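Local atomic coordinates of uroporphyrinogen-III synthetase (Pseudomonas syringae pv. tomato, PDB entry 3RE1), a protein that probably catalyses the cyclization of the linear tetrapyrrole hydroxymethylbilane to the macrocycle uroporphyrinogen III, with release of water. Residues P92-S102 / D110-P118. Numbering follows the deposited sequence.
Sequences PPMQPWFSVGS and DYGLDASWP
Trp-97 pairs with Ala-115 (CA to CA 4.3 Å) and Phe-98 with Ser-116 in parallel register, the two strands of a beta-alpha-beta unit joined through helix 102-110, at the edge of the mixed sheet. Three backbone hydrogen bonds set the register: Trp-97 N to Asp-114 O, Ser-116 N to Trp-97 O and Ser-99 N to Ser-116 O. In the first, Trp-97 N stands 46° out of the Asp-114 carbonyl plane, though the N-H...O line is the straightest of the three at 159°. One water donates to Trp-97 O and Asp-114 O, bridging two acceptors that lie 3.5 Å apart, and accepts from Ser-116 OG. A second water links Pro-93 O and Gln-95 O with Asp-114 N, beside the inverse gamma turn centred on Asp-114.

On the face bearing Trp-97 and Ala-115, Leu-113 divides its branches. CD1 sits over the indole, 3.7 Å from the centroid of the six-membered ring, a CH-pi contact; CD2 reaches Pro-93 CD at 3.5 Å and also meets Pro-92 CB. At the other end, Trp-117 has its CG between backbone N and carbonyl carbon (chi1 57°), which lays the indole over the start of the helix: Ser-102 CA lies 3.6 Å from the five-membered ring centroid. Nearby, Ser-99 OG donates to Gly-101 O, the N-cap residue, at 3.1 Å.

Leu-108 of helix 102-110 touches Trp-97, Leu-113 and Ala-115, while helix 131-137 packs against Phe-98, with Arg-132 salt-bridged to Asp-114. Strand 97-99 continues the sheet inward to strand 69-72, leaving 115-116 as an outermost strand.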
loop_
_atom_site.group_PDB
_atom_site.type_symbol
_atom_site.label_atom_id
_atom_site.label_comp_id
_atom_site.label_asym_id
_atom_site.label_seq_id
_atom_site.Cartn_x
_atom_site.Cartn_y
_atom_site.Cartn_z
ATOM N N PRO A 92 14.291 21.434 8.292
ATOM C CA PRO A 92 14.158 19.980 8.385
ATOM C C PRO A 92 15.086 19.379 9.437
ATOM O O PRO A 92 16.182 19.874 9.626
ATOM C CB PRO A 92 14.495 19.513 6.964
ATOM C CG PRO A 92 15.293 20.631 6.386
ATOM C CD PRO A 92 14.650 21.852 6.924
ATOM N N PRO A 93 14.642 18.313 10.131
ATOM C CA PRO A 93 15.445 17.642 11.165
ATOM C C PRO A 93 16.739 17.029 10.646
ATOM O O PRO A 93 16.762 16.459 9.579
ATOM C CB PRO A 93 14.500 16.559 11.683
ATOM C CG PRO A 93 13.127 17.103 11.402
ATOM C CD PRO A 93 13.293 17.730 10.049
ATOM N N MET A 94 17.813 17.152 11.406
ATOM C CA MET A 94 19.085 16.540 11.043
ATOM C C MET A 94 19.180 15.146 11.642
ATOM O O MET A 94 20.020 14.878 12.495
ATOM C CB MET A 94 20.237 17.358 11.588
ATOM C CG MET A 94 20.434 18.650 10.860
ATOM S SD MET A 94 21.462 18.525 9.364
ATOM C CE MET A 94 20.374 19.342 8.094
ATOM N N GLN A 95 18.301 14.256 11.206
ATOM C CA GLN A 95 18.328 12.888 11.698
ATOM C C GLN A 95 18.074 11.904 10.549
ATOM O O GLN A 95 17.451 12.266 9.546
ATOM C CB GLN A 95 17.305 12.708 12.829
ATOM C CG GLN A 95 15.967 12.190 12.419
ATOM C CD GLN A 95 14.913 12.309 13.520
ATOM O OE1 GLN A 95 15.119 11.881 14.673
ATOM N NE2 GLN A 95 13.770 12.890 13.158
ATOM N N PRO A 96 18.563 10.651 10.688
ATOM C CA PRO A 96 18.379 9.615 9.661
ATOM C C PRO A 96 16.924 9.265 9.470
ATOM O O PRO A 96 16.193 9.049 10.440
ATOM C CB PRO A 96 19.170 8.433 10.205
ATOM C CG PRO A 96 20.203 9.056 11.094
ATOM C CD PRO A 96 19.462 10.180 11.758
ATOM N N TRP A 97 16.503 9.261 8.208
ATOM C CA TRP A 97 15.141 8.932 7.812
ATOM C C TRP A 97 15.271 7.848 6.751
ATOM O O TRP A 97 16.206 7.874 5.939
ATOM C CB TRP A 97 14.438 10.164 7.224
ATOM C CG TRP A 97 13.869 11.101 8.256
ATOM C CD1 TRP A 97 14.530 11.670 9.311
ATOM C CD2 TRP A 97 12.518 11.577 8.329
ATOM N NE1 TRP A 97 13.663 12.442 10.048
ATOM C CE2 TRP A 97 12.431 12.412 9.453
ATOM C CE3 TRP A 97 11.379 11.370 7.554
ATOM C CZ2 TRP A 97 11.229 13.036 9.830
ATOM C CZ3 TRP A 97 10.182 11.997 7.935
ATOM C CH2 TRP A 97 10.121 12.808 9.059
ATOM N N PHE A 98 14.335 6.899 6.747
ATOM C CA PHE A 98 14.386 5.813 5.793
ATOM C C PHE A 98 13.034 5.518 5.203
ATOM O O PHE A 98 12.002 5.910 5.773
ATOM C CB PHE A 98 14.953 4.571 6.490
ATOM C CG PHE A 98 16.256 4.824 7.201
ATOM C CD1 PHE A 98 16.268 5.338 8.471
ATOM C CD2 PHE A 98 17.478 4.593 6.575
ATOM C CE1 PHE A 98 17.475 5.588 9.134
ATOM C CE2 PHE A 98 18.692 4.834 7.254
ATOM C CZ PHE A 98 18.674 5.332 8.524
ATOM N N SER A 99 13.047 4.799 4.074
ATOM C CA SER A 99 11.822 4.313 3.395
ATOM C C SER A 99 12.098 2.965 2.760
ATOM O O SER A 99 13.257 2.592 2.564
ATOM C CB SER A 99 11.400 5.284 2.291
ATOM O OG SER A 99 12.489 5.564 1.415
ATOM N N VAL A 100 11.038 2.240 2.418
ATOM C CA VAL A 100 11.194 0.939 1.769
ATOM C C VAL A 100 11.527 1.161 0.296
ATOM O O VAL A 100 12.539 0.644 -0.212
ATOM C CB VAL A 100 9.917 0.090 1.898
ATOM C CG1 VAL A 100 9.783 -0.444 3.329
ATOM C CG2 VAL A 100 8.685 0.933 1.523
ATOM N N GLY A 101 10.695 1.955 -0.380
ATOM C CA GLY A 101 10.923 2.247 -1.785
ATOM C C GLY A 101 11.493 3.629 -2.055
ATOM O O GLY A 101 11.374 4.532 -1.241
ATOM N N SER A 102 12.097 3.791 -3.227
ATOM C CA SER A 102 12.654 5.075 -3.664
ATOM C C SER A 102 11.557 6.091 -3.994
ATOM O O SER A 102 11.809 7.300 -4.095
ATOM C CB SER A 102 13.527 4.848 -4.901
ATOM O OG SER A 102 12.810 4.102 -5.875
ATOM N N ASP A 110 13.199 15.291 -1.340
ATOM C CA ASP A 110 12.908 16.594 -1.924
ATOM C C ASP A 110 12.740 17.686 -0.879
ATOM O O ASP A 110 13.155 18.815 -1.115
ATOM C CB ASP A 110 11.646 16.558 -2.806
ATOM C CG ASP A 110 11.883 15.870 -4.152
ATOM O OD1 ASP A 110 13.065 15.807 -4.600
ATOM O OD2 ASP A 110 10.876 15.404 -4.758
ATOM N N TYR A 111 12.115 17.362 0.253
ATOM C CA TYR A 111 11.873 18.380 1.287
ATOM C C TYR A 111 13.128 18.670 2.100
ATOM O O TYR A 111 13.106 19.491 3.017
ATOM C CB TYR A 111 10.764 17.946 2.227
ATOM C CG TYR A 111 10.450 18.948 3.303
ATOM C CD1 TYR A 111 9.908 20.189 2.984
ATOM C CD2 TYR A 111 10.685 18.655 4.655
ATOM C CE1 TYR A 111 9.619 21.114 3.977
ATOM C CE2 TYR A 111 10.390 19.575 5.639
ATOM C CZ TYR A 111 9.859 20.801 5.295
ATOM O OH TYR A 111 9.541 21.735 6.245
ATOM N N GLY A 112 14.219 17.993 1.747
ATOM C CA GLY A 112 15.479 18.172 2.437
ATOM C C GLY A 112 15.738 17.283 3.652
ATOM O O GLY A 112 16.511 17.643 4.543
ATOM N N LEU A 113 15.093 16.122 3.708
ATOM C CA LEU A 113 15.351 15.208 4.802
ATOM C C LEU A 113 16.483 14.256 4.418
ATOM O O LEU A 113 16.652 13.885 3.252
ATOM C CB LEU A 113 14.092 14.436 5.180
ATOM C CG LEU A 113 12.982 15.300 5.774
ATOM C CD1 LEU A 113 11.653 14.532 5.860
ATOM C CD2 LEU A 113 13.425 15.795 7.123
ATOM N N ASP A 114 17.253 13.863 5.415
ATOM C CA ASP A 114 18.378 13.001 5.202
ATOM C C ASP A 114 17.878 11.561 5.100
ATOM O O ASP A 114 18.212 10.707 5.923
ATOM C CB ASP A 114 19.355 13.200 6.360
ATOM C CG ASP A 114 20.580 12.339 6.252
ATOM O OD1 ASP A 114 21.089 12.137 5.119
ATOM O OD2 ASP A 114 21.032 11.871 7.321
ATOM N N ALA A 115 17.066 11.312 4.080
ATOM C CA ALA A 115 16.476 9.990 3.810
ATOM C C ALA A 115 17.336 9.095 2.922
ATOM O O ALA A 115 18.099 9.568 2.103
ATOM C CB ALA A 115 15.090 10.135 3.169
ATOM N N SER A 116 17.189 7.788 3.107
ATOM C CA SER A 116 17.883 6.779 2.329
ATOM C C SER A 116 16.971 5.559 2.263
ATOM O O SER A 116 15.996 5.456 3.011
ATOM C CB SER A 116 19.214 6.410 2.979
ATOM O OG SER A 116 19.035 5.891 4.289
ATOM N N TRP A 117 17.285 4.633 1.368
ATOM C CA TRP A 117 16.475 3.447 1.206
ATOM C C TRP A 117 17.321 2.379 0.521
ATOM O O TRP A 117 18.348 2.703 -0.061
ATOM C CB TRP A 117 15.234 3.793 0.379
ATOM C CG TRP A 117 15.589 4.378 -0.963
ATOM C CD1 TRP A 117 15.917 3.694 -2.097
ATOM C CD2 TRP A 117 15.700 5.769 -1.289
ATOM N NE1 TRP A 117 16.221 4.562 -3.097
ATOM C CE2 TRP A 117 16.092 5.843 -2.638
ATOM C CE3 TRP A 117 15.496 6.956 -0.574
ATOM C CZ2 TRP A 117 16.284 7.068 -3.297
ATOM C CZ3 TRP A 117 15.701 8.170 -1.225
ATOM C CH2 TRP A 117 16.082 8.216 -2.575
ATOM N N PRO A 118 16.905 1.094 0.600
ATOM C CA PRO A 118 17.583 -0.045 -0.042
ATOM C C PRO A 118 17.776 0.129 -1.548
ATOM O O PRO A 118 18.669 -0.494 -2.135
ATOM C CB PRO A 118 16.635 -1.207 0.252
ATOM C CG PRO A 118 16.100 -0.857 1.586
ATOM C CD PRO A 118 15.788 0.612 1.437
HETATM O O HOH W 1 16.967 14.467 8.142
HETATM O O HOH W 2 19.006 8.277 5.942
#